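Local coordinates for protein putative Type I topoisomerase (PDB 3M4A) that probably relaxes DNA as a type IB topoisomerase, breaking and rejoining one strand without ATP, and binds DNA, at residues K90-L95 against E333-L338; K122-M127 against S219-A224; F204-A209 against E213-H218; G243-A248 against G326-M331. All coordinates share one frame; numbering follows the deposited sequence. Where two conformers were deposited one is given.

Overall arrangement
The four contacts fall into two groups on opposite sides of the chain's centre. Interactions 2 and 3 lie side by side, their centres about 11 Å apart: strand 214-216 of interaction 3 is followed in the chain by helix 219-230 of interaction 2, and Arg215 NH1 and Glu221 OE1 form a salt bridge of 2.8 Å between them. Interactions 1 and 4, with centres about 12 Å apart, share helix 323-337 and meet where Leu95 packs on Thr244. The centres of interactions 1 and 2 are about 30 Å apart. DNA is bound directly at interaction 2, through Lys122, whereas the nearest atoms of interactions 3, 4 and 1 stand about 8, 14 and 21 Å from it.

Interaction 1 (K90-L95 against E333-L338); sequences KKWQRL and ESERTL
Trp92 and Glu335 make the main contact between the start of helix 91-113 and the end of helix 323-337, and it is a CH-pi interaction. Glu335 CG sits over the indole face, 3.6 Å from the centroid of the five-membered ring and only 13° off the ring normal. Its nearest ring atom is CE2 of Trp92, at 3.5 Å. The carboxylate is turned away from this stack by a bend at chi2 (72°), and its OE1 forms a salt bridge with Arg297. On the opposite face of the indole lies Gln93 CG, 3.5 Å above the plane, so the ring is held between two aliphatic chains.

Van der Waals contact extends to the six-membered ring, where Trp92 CZ3 lies 3.9 Å from Arg336 CB. The guanidinium of Arg336 is inclined by 62° to the indole plane.

A local hydrogen bond lies at the start of helix 91-113. Lys90, the N-cap residue, gives its backbone N to Gln93 OE1 at 2.7 Å, in the carbonyl plane and on a lone pair, which fixes the Gln93 amide while its CG backs the tryptophan.

The contact is a surface one that joins the two helices near the C-terminal end of the modelled chain. Around it, Trp92 also touches Leu332 of helix 323-337, Cys291 of a loop and Val293 of helix 292-299, while Leu95 reaches helix 235-254 through Thr240, Trp241 and Thr244.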
loop_
_atom_site.group_PDB
_atom_site.type_symbol
_atom_site.label_atom_id
_atom_site.label_comp_id
_atom_site.label_asym_id
_atom_site.label_seq_id
_atom_site.Cartn_x
_atom_site.Cartn_y
_atom_site.Cartn_z
ATOM N N LYS A 90 3.681 5.592 17.143
ATOM C CA LYS A 90 2.567 4.671 17.307
ATOM C C LYS A 90 1.972 4.375 15.939
ATOM O O LYS A 90 2.092 5.176 15.009
ATOM C CB LYS A 90 1.500 5.243 18.236
ATOM C CG LYS A 90 1.996 5.400 19.668
ATOM C CD LYS A 90 1.107 4.701 20.677
ATOM C CE LYS A 90 1.868 4.354 21.963
ATOM N NZ LYS A 90 2.969 5.322 22.286
ATOM N N LYS A 91 1.344 3.212 15.834
ATOM C CA LYS A 91 0.749 2.762 14.579
ATOM C C LYS A 91 -0.194 3.818 14.017
ATOM O O LYS A 91 -0.165 4.109 12.823
ATOM C CB LYS A 91 -0.012 1.450 14.786
ATOM C CG LYS A 91 0.866 0.268 15.151
ATOM C CD LYS A 91 0.046 -1.005 15.273
ATOM C CE LYS A 91 0.933 -2.199 15.557
ATOM N NZ LYS A 91 1.531 -2.119 16.900
ATOM N N TRP A 92 -1.039 4.387 14.876
ATOM C CA TRP A 92 -2.008 5.376 14.399
ATOM C C TRP A 92 -1.315 6.600 13.798
ATOM O O TRP A 92 -1.801 7.158 12.810
ATOM C CB TRP A 92 -3.033 5.777 15.469
ATOM C CG TRP A 92 -2.473 6.513 16.634
ATOM C CD1 TRP A 92 -2.023 5.971 17.793
ATOM C CD2 TRP A 92 -2.312 7.931 16.763
ATOM N NE1 TRP A 92 -1.588 6.956 18.641
ATOM C CE2 TRP A 92 -1.751 8.171 18.034
ATOM C CE3 TRP A 92 -2.582 9.019 15.930
ATOM C CZ2 TRP A 92 -1.453 9.452 18.495
ATOM C CZ3 TRP A 92 -2.285 10.308 16.396
ATOM C CH2 TRP A 92 -1.735 10.503 17.667
ATOM N N GLN A 93 -0.161 6.979 14.355
ATOM C CA GLN A 93 0.623 8.098 13.823
ATOM C C GLN A 93 1.228 7.790 12.453
ATOM O O GLN A 93 1.124 8.599 11.520
ATOM C CB GLN A 93 1.757 8.468 14.785
ATOM C CG GLN A 93 1.289 8.945 16.129
ATOM C CD GLN A 93 2.450 9.193 17.067
ATOM O OE1 GLN A 93 3.123 8.259 17.496
ATOM N NE2 GLN A 93 2.686 10.451 17.391
ATOM N N ARG A 94 1.870 6.633 12.338
ATOM C CA ARG A 94 2.461 6.226 11.066
ATOM C C ARG A 94 1.389 6.085 9.977
ATOM O O ARG A 94 1.603 6.522 8.839
ATOM C CB ARG A 94 3.249 4.922 11.194
ATOM C CG ARG A 94 4.123 4.641 9.981
ATOM C CD ARG A 94 4.903 3.363 10.142
ATOM N NE ARG A 94 5.563 2.943 8.903
ATOM C CZ ARG A 94 6.773 3.349 8.523
ATOM N NH1 ARG A 94 7.481 4.175 9.288
ATOM N NH2 ARG A 94 7.296 2.905 7.388
ATOM N N LEU A 95 0.245 5.503 10.325
ATOM C CA LEU A 95 -0.822 5.282 9.338
ATOM C C LEU A 95 -1.515 6.571 8.895
ATOM O O LEU A 95 -1.926 6.691 7.739
ATOM C CB LEU A 95 -1.874 4.300 9.874
ATOM C CG LEU A 95 -1.464 2.825 9.980
ATOM C CD1 LEU A 95 -2.663 1.954 10.312
ATOM C CD2 LEU A 95 -0.784 2.351 8.702
ATOM N N GLU A 333 -7.230 10.245 12.915
ATOM C CA GLU A 333 -6.971 11.625 13.343
ATOM C C GLU A 333 -7.671 11.982 14.675
ATOM O O GLU A 333 -7.183 12.846 15.415
ATOM C CB GLU A 333 -7.317 12.618 12.221
ATOM C CG GLU A 333 -6.282 12.577 11.090
ATOM C CD GLU A 333 -6.608 13.478 9.905
ATOM O OE1 GLU A 333 -7.809 13.729 9.626
ATOM O OE2 GLU A 333 -5.639 13.916 9.237
ATOM N N SER A 334 -8.771 11.310 15.006
ATOM C CA SER A 334 -9.450 11.585 16.274
ATOM C C SER A 334 -8.596 11.221 17.496
ATOM O O SER A 334 -8.837 11.742 18.585
ATOM C CB SER A 334 -10.803 10.873 16.346
ATOM O OG SER A 334 -10.659 9.478 16.499
ATOM N N GLU A 335 -7.616 10.333 17.326
ATOM C CA GLU A 335 -6.745 9.940 18.436
ATOM C C GLU A 335 -5.835 11.110 18.825
ATOM O O GLU A 335 -5.553 11.320 20.008
ATOM C CB GLU A 335 -5.920 8.701 18.067
ATOM C CG GLU A 335 -5.071 8.103 19.219
ATOM C CD GLU A 335 -5.873 7.383 20.305
ATOM O OE1 GLU A 335 -7.108 7.256 20.218
ATOM O OE2 GLU A 335 -5.239 6.926 21.276
ATOM N N ARG A 336 -5.389 11.872 17.828
ATOM C CA ARG A 336 -4.621 13.094 18.065
ATOM C C ARG A 336 -5.457 14.100 18.835
ATOM O O ARG A 336 -4.982 14.705 19.802
ATOM C CB ARG A 336 -4.166 13.710 16.736
ATOM C CG ARG A 336 -3.383 15.017 16.873
ATOM C CD ARG A 336 -2.851 15.485 15.538
ATOM N NE ARG A 336 -1.897 14.530 14.973
ATOM C CZ ARG A 336 -0.627 14.398 15.364
ATOM N NH1 ARG A 336 -0.120 15.165 16.331
ATOM N NH2 ARG A 336 0.148 13.493 14.783
ATOM N N THR A 337 -6.704 14.269 18.400
ATOM C CA THR A 337 -7.630 15.209 19.027
ATOM C C THR A 337 -7.948 14.815 20.472
ATOM O O THR A 337 -8.216 15.688 21.299
ATOM C CB THR A 337 -8.941 15.320 18.225
ATOM O OG1 THR A 337 -8.640 15.672 16.867
ATOM C CG2 THR A 337 -9.869 16.373 18.833
ATOM N N LEU A 338 -7.906 13.507 20.747
ATOM C CA LEU A 338 -8.180 12.907 22.062
ATOM C C LEU A 338 -9.611 12.379 22.087
ATOM O O LEU A 338 -9.873 11.249 21.654
ATOM C CB LEU A 338 -7.928 13.880 23.233
ATOM C CG LEU A 338 -7.809 13.273 24.639
ATOM C CD1 LEU A 338 -7.058 14.220 25.572
ATOM C CD2 LEU A 338 -9.173 12.911 25.236
#

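Interaction 2 (K122-M127 against S219-A224); sequences KVMALM and STELNA. With nucleotides of chain B.
Leu222 and Met124 meet at a nearly perpendicular helix crossing in the catalytic core of the type IB topoisomerase fold. The axes of segments 122-127 and 219-224 pass 10.2 Å apart at a signed angle of -81°. In Leu222, which has the largest share of buried surface, a chi1 of 179° sets CG anti to the backbone N and aims the branch at helix 120-134, where the two methyls divide between two methionines. CD1 lies 4.0 Å from Met124 CB, and CD2 is 3.9 Å from Met127 CE, one turn further along the helix.

Met124 runs past Leu222 in the opposite direction and carries its sulfur on to Glu221. There SD is 3.6 Å from the backbone O of Glu221 and 3.7 Å from its CG, the side chains of Met124 and Glu221 crossing at about a right angle. The carboxylate of Glu221 is engaged by Arg215. Ile217 adds to this apolar core by packing on both methionines.

Lys122 leaves the same helix toward the DNA, its chain extended. Its ammonium group also donates to the carbonyl oxygens of Leu113 and Ala115, which probably helps to aim it, and NZ is hydrogen-bonded at 2.7 Å to OP1 of DG9 of chain B.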
loop_
_atom_site.group_PDB
_atom_site.type_symbol
_atom_site.label_atom_id
_atom_site.label_comp_id
_atom_site.label_asym_id
_atom_site.label_seq_id
_atom_site.Cartn_x
_atom_site.Cartn_y
_atom_site.Cartn_z
ATOM N N LYS A 122 4.829 0.782 -15.872
ATOM C CA LYS A 122 3.392 0.446 -15.928
ATOM C C LYS A 122 3.104 -0.883 -15.191
ATOM O O LYS A 122 2.148 -0.993 -14.379
ATOM C CB LYS A 122 2.891 0.398 -17.371
ATOM C CG LYS A 122 1.429 -0.024 -17.462
ATOM C CD LYS A 122 0.745 0.389 -18.746
ATOM C CE LYS A 122 -0.753 0.109 -18.669
ATOM N NZ LYS A 122 -1.490 0.747 -19.806
ATOM N N VAL A 123 3.941 -1.885 -15.435
ATOM C CA VAL A 123 3.781 -3.175 -14.742
ATOM C C VAL A 123 3.990 -2.985 -13.233
ATOM O O VAL A 123 3.235 -3.534 -12.425
ATOM C CB VAL A 123 4.686 -4.281 -15.307
ATOM C CG1 VAL A 123 4.430 -5.602 -14.603
ATOM C CG2 VAL A 123 4.411 -4.468 -16.803
ATOM N N MET A 124 4.986 -2.184 -12.846
ATOM C CA MET A 124 5.200 -1.883 -11.423
ATOM C C MET A 124 4.063 -1.073 -10.799
ATOM O O MET A 124 3.723 -1.295 -9.641
ATOM C CB MET A 124 6.557 -1.227 -11.196
ATOM C CG MET A 124 7.650 -2.219 -11.430
ATOM S SD MET A 124 9.328 -1.661 -11.079
ATOM C CE MET A 124 9.518 -0.315 -12.226
ATOM N N ALA A 125 3.475 -0.160 -11.561
ATOM C CA ALA A 125 2.291 0.565 -11.083
ATOM C C ALA A 125 1.118 -0.396 -10.853
ATOM O O ALA A 125 0.366 -0.243 -9.869
ATOM C CB ALA A 125 1.900 1.681 -12.079
ATOM N N LEU A 126 0.938 -1.369 -11.747
ATOM C CA LEU A 126 -0.117 -2.383 -11.594
ATOM C C LEU A 126 0.137 -3.220 -10.326
ATOM O O LEU A 126 -0.776 -3.500 -9.526
ATOM C CB LEU A 126 -0.161 -3.296 -12.825
ATOM C CG LEU A 126 -0.662 -2.677 -14.132
ATOM C CD1 LEU A 126 -0.315 -3.559 -15.332
ATOM C CD2 LEU A 126 -2.193 -2.502 -14.031
ATOM N N MET A 127 1.392 -3.599 -10.126
ATOM C CA MET A 127 1.769 -4.367 -8.937
ATOM C C MET A 127 1.558 -3.576 -7.651
ATOM O O MET A 127 1.105 -4.132 -6.661
ATOM C CB MET A 127 3.227 -4.850 -9.049
ATOM C CG MET A 127 3.430 -5.880 -10.142
ATOM S SD MET A 127 5.177 -6.141 -10.523
ATOM C CE MET A 127 5.545 -7.426 -9.330
ATOM N N SER A 219 11.383 -8.623 -7.278
ATOM C CA SER A 219 11.187 -7.861 -6.043
ATOM C C SER A 219 12.123 -6.655 -5.889
ATOM O O SER A 219 11.693 -5.590 -5.476
ATOM C CB SER A 219 11.291 -8.785 -4.819
ATOM O OG SER A 219 12.591 -9.357 -4.701
ATOM N N THR A 220 13.405 -6.802 -6.218
ATOM C CA THR A 220 14.338 -5.683 -6.052
ATOM C C THR A 220 13.926 -4.446 -6.860
ATOM O O THR A 220 13.920 -3.335 -6.338
ATOM C CB THR A 220 15.767 -6.090 -6.423
ATOM O OG1 THR A 220 16.136 -7.233 -5.646
ATOM C CG2 THR A 220 16.760 -4.924 -6.154
ATOM N N GLU A 221 13.537 -4.665 -8.109
ATOM C CA GLU A 221 13.088 -3.593 -8.988
ATOM C C GLU A 221 11.793 -2.943 -8.465
ATOM O O GLU A 221 11.686 -1.720 -8.423
ATOM C CB GLU A 221 12.902 -4.110 -10.411
ATOM C CG GLU A 221 12.752 -3.001 -11.415
ATOM C CD GLU A 221 12.599 -3.481 -12.834
ATOM O OE1 GLU A 221 12.538 -4.707 -13.052
ATOM O OE2 GLU A 221 12.537 -2.608 -13.734
ATOM N N LEU A 222 10.835 -3.761 -8.036
ATOM C CA LEU A 222 9.591 -3.230 -7.479
ATOM C C LEU A 222 9.850 -2.451 -6.209
ATOM O O LEU A 222 9.291 -1.379 -6.004
ATOM C CB LEU A 222 8.558 -4.330 -7.206
ATOM C CG LEU A 222 7.227 -3.854 -6.603
ATOM C CD1 LEU A 222 6.544 -2.798 -7.469
ATOM C CD2 LEU A 222 6.286 -5.046 -6.373
ATOM N N ASN A 223 10.707 -2.981 -5.340
ATOM C CA ASN A 223 11.017 -2.261 -4.110
ATOM C C ASN A 223 11.680 -0.902 -4.368
ATOM O O ASN A 223 11.441 0.035 -3.628
ATOM C CB ASN A 223 11.853 -3.125 -3.152
ATOM C CG ASN A 223 11.023 -4.228 -2.478
ATOM O OD1 ASN A 223 9.832 -4.053 -2.209
ATOM N ND2 ASN A 223 11.654 -5.358 -2.197
ATOM N N ALA A 224 12.484 -0.791 -5.428
ATOM C CA ALA A 224 13.062 0.504 -5.832
ATOM C C ALA A 224 12.009 1.502 -6.310
ATOM O O ALA A 224 12.084 2.696 -6.014
ATOM C CB ALA A 224 14.130 0.301 -6.917
ATOM P P DG B 9 -5.348 1.338 -19.599
ATOM O OP1 DG B 9 -4.136 0.488 -19.402
ATOM O OP2 DG B 9 -6.662 0.708 -19.842
ATOM O "O5'" DG B 9 -5.537 2.339 -18.370
ATOM C "C5'" DG B 9 -4.467 3.124 -17.904
ATOM C "C4'" DG B 9 -4.972 4.352 -17.166
ATOM O "O4'" DG B 9 -5.697 5.266 -18.025
ATOM C "C3'" DG B 9 -5.986 4.039 -16.072
ATOM O "O3'" DG B 9 -5.716 4.882 -14.971
ATOM C "C2'" DG B 9 -7.356 4.220 -16.747
ATOM C "C1'" DG B 9 -7.094 5.390 -17.655
ATOM N N9 DG B 9 -7.758 5.424 -18.951
ATOM C C8 DG B 9 -7.914 4.382 -19.810
ATOM N N7 DG B 9 -8.461 4.688 -20.952
ATOM C C5 DG B 9 -8.680 6.043 -20.842
ATOM C C6 DG B 9 -9.245 6.947 -21.762
ATOM O O6 DG B 9 -9.672 6.746 -22.903
ATOM N N1 DG B 9 -9.275 8.221 -21.242
ATOM C C2 DG B 9 -8.820 8.598 -20.003
ATOM N N2 DG B 9 -8.924 9.888 -19.655
ATOM N N3 DG B 9 -8.264 7.765 -19.149
ATOM C C4 DG B 9 -8.263 6.510 -19.620
#

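Interaction 3 (F204-A209 against E213-H218); sequences FQTVDA and ERRRIH
Gln205, with CG anti to its carbonyl carbon (chi1 -61°), and Arg214, bent at chi3 (50°), bring their polar ends together on one side of a two-stranded antiparallel beta hairpin. Arg214 NH1 donates to Gln205 OE1 at 2.9 Å; the oxygen lies in the guanidinium plane, although the amide is turned by 73°. Gln205 NE2 is bonded to the carbonyl of Pro199.

Thr206 and Arg215, the hydrogen-bonded pair, exchange backbone bonds, Thr206 N to Arg215 O at 2.8 Å and Arg215 N to Thr206 O at 3.1 Å. Their side chains run alongside each other, with Thr206 CG2 centred over one face of the Arg215 guanidinium, 3.8 Å above it, while that group pairs with Glu221 of the following helix. Thr206 OG1 bonds to Leu118 O.

Toward the turn, Asp208 N donates to Glu213 O, and at the other end Ile217 N reaches Phe204 O. The Arg216 guanidinium pairs with Asp141, and a water within bonding distance of Phe204 O accepts from Arg216 NE at 2.9 Å.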
loop_
_atom_site.group_PDB
_atom_site.type_symbol
_atom_site.label_atom_id
_atom_site.label_comp_id
_atom_site.label_asym_id
_atom_site.label_seq_id
_atom_site.Cartn_x
_atom_site.Cartn_y
_atom_site.Cartn_z
ATOM N N PHE A 204 4.229 -11.455 -13.856
ATOM C CA PHE A 204 4.591 -10.036 -13.957
ATOM C C PHE A 204 5.844 -9.899 -14.793
ATOM O O PHE A 204 6.958 -10.129 -14.319
ATOM C CB PHE A 204 4.703 -9.371 -12.575
ATOM C CG PHE A 204 3.387 -9.314 -11.861
ATOM C CD1 PHE A 204 3.128 -10.145 -10.792
ATOM C CD2 PHE A 204 2.369 -8.477 -12.336
ATOM C CE1 PHE A 204 1.890 -10.128 -10.179
ATOM C CE2 PHE A 204 1.137 -8.443 -11.724
ATOM C CZ PHE A 204 0.888 -9.266 -10.653
ATOM N N GLN A 205 5.613 -9.573 -16.060
ATOM C CA GLN A 205 6.661 -9.376 -17.042
ATOM C C GLN A 205 6.454 -8.051 -17.748
ATOM O O GLN A 205 5.339 -7.549 -17.845
ATOM C CB GLN A 205 6.609 -10.494 -18.076
ATOM C CG GLN A 205 6.814 -11.892 -17.513
ATOM C CD GLN A 205 6.791 -12.947 -18.600
ATOM O OE1 GLN A 205 7.844 -13.384 -19.077
ATOM N NE2 GLN A 205 5.596 -13.343 -19.021
ATOM N N THR A 206 7.536 -7.512 -18.289
ATOM C CA THR A 206 7.480 -6.269 -19.046
ATOM C C THR A 206 7.985 -6.571 -20.454
ATOM O O THR A 206 8.830 -7.435 -20.612
ATOM C CB THR A 206 8.326 -5.174 -18.370
ATOM O OG1 THR A 206 8.345 -3.986 -19.173
ATOM C CG2 THR A 206 9.768 -5.642 -18.115
ATOM N N VAL A 207 7.422 -5.884 -21.444
ATOM C CA VAL A 207 7.789 -6.013 -22.860
ATOM C C VAL A 207 8.281 -4.655 -23.350
ATOM O O VAL A 207 7.623 -3.645 -23.096
ATOM C CB VAL A 207 6.558 -6.401 -23.712
ATOM C CG1 VAL A 207 6.883 -6.349 -25.212
ATOM C CG2 VAL A 207 6.040 -7.764 -23.317
ATOM N N ASP A 208 9.427 -4.614 -24.038
ATOM C CA ASP A 208 9.975 -3.341 -24.523
ATOM C C ASP A 208 9.471 -3.121 -25.936
ATOM O O ASP A 208 9.563 -4.014 -26.768
ATOM C CB ASP A 208 11.509 -3.339 -24.495
ATOM C CG ASP A 208 12.098 -2.012 -24.960
ATOM O OD1 ASP A 208 12.410 -1.897 -26.175
ATOM O OD2 ASP A 208 12.223 -1.086 -24.128
ATOM N N ALA A 209 8.946 -1.927 -26.195
ATOM C CA ALA A 209 8.245 -1.641 -27.438
ATOM C C ALA A 209 9.212 -1.475 -28.602
ATOM O O ALA A 209 8.837 -1.720 -29.751
ATOM C CB ALA A 209 7.395 -0.391 -27.288
ATOM N N GLU A 213 11.599 -7.161 -26.567
ATOM C CA GLU A 213 12.366 -7.890 -25.555
ATOM C C GLU A 213 11.518 -8.011 -24.290
ATOM O O GLU A 213 10.847 -7.049 -23.920
ATOM C CB GLU A 213 13.653 -7.117 -25.265
ATOM C CG GLU A 213 14.643 -7.787 -24.342
ATOM C CD GLU A 213 15.937 -6.986 -24.209
ATOM O OE1 GLU A 213 16.421 -6.429 -25.226
ATOM O OE2 GLU A 213 16.473 -6.911 -23.081
ATOM N N ARG A 214 11.570 -9.177 -23.638
ATOM C CA ARG A 214 10.684 -9.523 -22.519
ATOM C C ARG A 214 11.486 -9.961 -21.293
ATOM O O ARG A 214 12.447 -10.716 -21.423
ATOM C CB ARG A 214 9.756 -10.663 -22.951
ATOM C CG ARG A 214 8.749 -11.133 -21.899
ATOM C CD ARG A 214 7.642 -12.000 -22.515
ATOM N NE ARG A 214 8.150 -13.089 -23.356
ATOM C CZ ARG A 214 8.668 -14.233 -22.906
ATOM N NH1 ARG A 214 8.778 -14.475 -21.607
ATOM N NH2 ARG A 214 9.101 -15.146 -23.765
ATOM N N ARG A 215 11.094 -9.487 -20.108
ATOM C CA ARG A 215 11.714 -9.913 -18.851
ATOM C C ARG A 215 10.731 -9.801 -17.691
ATOM O O ARG A 215 9.698 -9.146 -17.814
ATOM C CB ARG A 215 12.968 -9.081 -18.545
ATOM C CG ARG A 215 12.718 -7.589 -18.364
ATOM C CD ARG A 215 13.990 -6.804 -18.034
ATOM N NE ARG A 215 13.707 -5.388 -17.808
ATOM C CZ ARG A 215 13.207 -4.887 -16.677
ATOM N NH1 ARG A 215 12.935 -5.685 -15.650
ATOM N NH2 ARG A 215 12.980 -3.589 -16.569
ATOM N N ARG A 216 11.081 -10.410 -16.564
ATOM C CA ARG A 216 10.270 -10.324 -15.353
ATOM C C ARG A 216 10.535 -9.047 -14.577
ATOM O O ARG A 216 11.637 -8.495 -14.616
ATOM C CB ARG A 216 10.586 -11.480 -14.414
ATOM C CG ARG A 216 10.036 -12.813 -14.813
ATOM C CD ARG A 216 10.462 -13.862 -13.809
ATOM N NE ARG A 216 10.009 -13.499 -12.470
ATOM C CZ ARG A 216 10.523 -13.965 -11.335
ATOM N NH1 ARG A 216 11.505 -14.863 -11.333
ATOM N NH2 ARG A 216 10.036 -13.529 -10.184
ATOM N N ILE A 217 9.529 -8.597 -13.833
ATOM C CA ILE A 217 9.745 -7.640 -12.756
ATOM C C ILE A 217 9.990 -8.437 -11.466
ATOM O O ILE A 217 9.102 -9.156 -10.994
ATOM C CB ILE A 217 8.530 -6.714 -12.528
ATOM C CG1 ILE A 217 8.183 -5.943 -13.808
ATOM C CG2 ILE A 217 8.801 -5.776 -11.358
ATOM C CD1 ILE A 217 9.303 -5.026 -14.326
ATOM N N HIS A 218 11.191 -8.316 -10.913
ATOM C CA HIS A 218 11.562 -8.975 -9.671
ATOM C C HIS A 218 11.352 -8.049 -8.476
ATOM O O HIS A 218 11.197 -6.841 -8.628
ATOM C CB HIS A 218 13.037 -9.404 -9.725
ATOM C CG HIS A 218 13.354 -10.359 -10.838
ATOM N ND1 HIS A 218 13.409 -11.723 -10.658
ATOM C CD2 HIS A 218 13.661 -10.144 -12.141
ATOM C CE1 HIS A 218 13.729 -12.306 -11.801
ATOM N NE2 HIS A 218 13.880 -11.371 -12.718
HETATM O O HOH W 1 7.963 -11.496 -12.079
HETATM O O HOH W 2 13.148 -4.346 -27.220
#

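Interaction 4 (G243-A248 against G326-M331); sequences GTLLAA and GALKRM
A steep crossing of two helices, 235-254 and 323-337, is centred on Leu328, which packs on Thr244, Leu245 and Ala248. The axes of the two short segments approach to 10.4 Å at a signed angle of 99°. Leu328 CG is anti to the backbone N (chi1 178°), which sends both branches onto the partner helix. CD2 rests against the backbone, 3.7 Å from Leu245 CA and 3.9 Å from Leu245 CB. CD1, the other branch, meets Thr244 CG2 at 3.9 Å and Ala248 CB at 4.2 Å.

The contact is made by van der Waals packing of methyl and methylene groups and the backbone of Leu245. It ties the C-terminal helix of the model to the helical part of the topoisomerase IB catalytic core, to which the long helix 235-254 belongs. Thr244 contributes only its methyl to Leu328, its side chain crossing that of the leucine at about a right angle. The hydroxyl faces other partners: OG1 is hydrogen-bonded to Thr240 O in its own helix and to the backbone N of Cys291. Ile294 of helix 292-299 packs against both Thr244 and Leu328, and Leu304 touches Ala248 and Ala327.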
loop_
_atom_site.group_PDB
_atom_site.type_symbol
_atom_site.label_atom_id
_atom_site.label_comp_id
_atom_site.label_asym_id
_atom_site.label_seq_id
_atom_site.Cartn_x
_atom_site.Cartn_y
_atom_site.Cartn_z
ATOM N N GLY A 243 -4.978 -3.911 6.272
ATOM C CA GLY A 243 -5.565 -4.690 7.363
ATOM C C GLY A 243 -6.469 -3.883 8.289
ATOM O O GLY A 243 -7.554 -4.322 8.639
ATOM N N THR A 244 -6.011 -2.686 8.647
ATOM C CA THR A 244 -6.759 -1.759 9.486
ATOM C C THR A 244 -8.042 -1.294 8.761
ATOM O O THR A 244 -9.123 -1.276 9.359
ATOM C CB THR A 244 -5.891 -0.570 9.897
ATOM O OG1 THR A 244 -4.781 -1.041 10.675
ATOM C CG2 THR A 244 -6.685 0.470 10.708
ATOM N N LEU A 245 -7.909 -0.980 7.465
ATOM C CA LEU A 245 -9.044 -0.558 6.640
ATOM C C LEU A 245 -10.096 -1.669 6.558
ATOM O O LEU A 245 -11.280 -1.431 6.789
ATOM C CB LEU A 245 -8.569 -0.150 5.250
ATOM C CG LEU A 245 -9.670 0.251 4.274
ATOM C CD1 LEU A 245 -10.371 1.529 4.730
ATOM C CD2 LEU A 245 -9.135 0.388 2.849
ATOM N N LEU A 246 -9.649 -2.886 6.230
ATOM C CA LEU A 246 -10.564 -4.034 6.123
ATOM C C LEU A 246 -11.291 -4.288 7.447
ATOM O O LEU A 246 -12.496 -4.500 7.464
ATOM C CB LEU A 246 -9.828 -5.296 5.633
ATOM C CG LEU A 246 -10.702 -6.466 5.197
ATOM C CD1 LEU A 246 -11.476 -6.124 3.952
ATOM C CD2 LEU A 246 -9.852 -7.700 4.955
ATOM N N ALA A 247 -10.552 -4.226 8.553
ATOM C CA ALA A 247 -11.147 -4.336 9.881
ATOM C C ALA A 247 -12.192 -3.244 10.121
ATOM O O ALA A 247 -13.307 -3.519 10.582
ATOM C CB ALA A 247 -10.067 -4.304 10.953
ATOM N N ALA A 248 -11.850 -2.009 9.784
ATOM C CA ALA A 248 -12.768 -0.894 10.015
ATOM C C ALA A 248 -14.049 -1.027 9.174
ATOM O O ALA A 248 -15.158 -0.765 9.648
ATOM C CB ALA A 248 -12.058 0.430 9.727
ATOM N N GLY A 326 -10.876 7.524 3.430
ATOM C CA GLY A 326 -11.034 8.874 3.932
ATOM C C GLY A 326 -11.604 8.851 5.332
ATOM O O GLY A 326 -11.117 9.550 6.220
ATOM N N ALA A 327 -12.636 8.050 5.533
ATOM C CA ALA A 327 -13.238 7.934 6.855
ATOM C C ALA A 327 -12.240 7.344 7.849
ATOM O O ALA A 327 -12.183 7.778 9.009
ATOM C CB ALA A 327 -14.518 7.132 6.807
ATOM N N LEU A 328 -11.450 6.361 7.413
ATOM C CA LEU A 328 -10.407 5.796 8.282
ATOM C C LEU A 328 -9.367 6.845 8.703
ATOM O O LEU A 328 -8.979 6.941 9.883
ATOM C CB LEU A 328 -9.713 4.602 7.608
ATOM C CG LEU A 328 -8.574 3.961 8.422
ATOM C CD1 LEU A 328 -9.088 3.441 9.754
ATOM C CD2 LEU A 328 -7.920 2.834 7.624
ATOM N N LYS A 329 -8.919 7.644 7.746
ATOM C CA LYS A 329 -7.982 8.702 8.046
ATOM C C LYS A 329 -8.523 9.611 9.136
ATOM O O LYS A 329 -7.817 9.923 10.078
ATOM C CB LYS A 329 -7.673 9.542 6.821
ATOM C CG LYS A 329 -6.476 10.449 7.058
ATOM C CD LYS A 329 -6.150 11.326 5.897
ATOM C CE LYS A 329 -4.844 12.060 6.182
ATOM N NZ LYS A 329 -4.573 13.156 5.216
ATOM N N ARG A 330 -9.775 10.016 8.982
ATOM C CA ARG A 330 -10.419 10.901 9.954
ATOM C C ARG A 330 -10.598 10.213 11.306
ATOM O O ARG A 330 -10.399 10.848 12.352
ATOM C CB ARG A 330 -11.737 11.412 9.400
ATOM C CG ARG A 330 -11.530 12.421 8.290
ATOM C CD ARG A 330 -12.834 12.876 7.682
ATOM N NE ARG A 330 -13.698 13.501 8.672
ATOM C CZ ARG A 330 -13.584 14.751 9.102
ATOM N NH1 ARG A 330 -12.640 15.560 8.630
ATOM N NH2 ARG A 330 -14.425 15.194 10.025
ATOM N N MET A 331 -10.932 8.919 11.296
ATOM C CA MET A 331 -10.998 8.162 12.561
ATOM C C MET A 331 -9.648 8.133 13.272
ATOM O O MET A 331 -9.579 8.354 14.494
ATOM C CB MET A 331 -11.513 6.739 12.335
ATOM C CG MET A 331 -11.626 5.925 13.603
ATOM S SD MET A 331 -12.078 4.205 13.296
ATOM C CE MET A 331 -13.843 4.333 13.127
#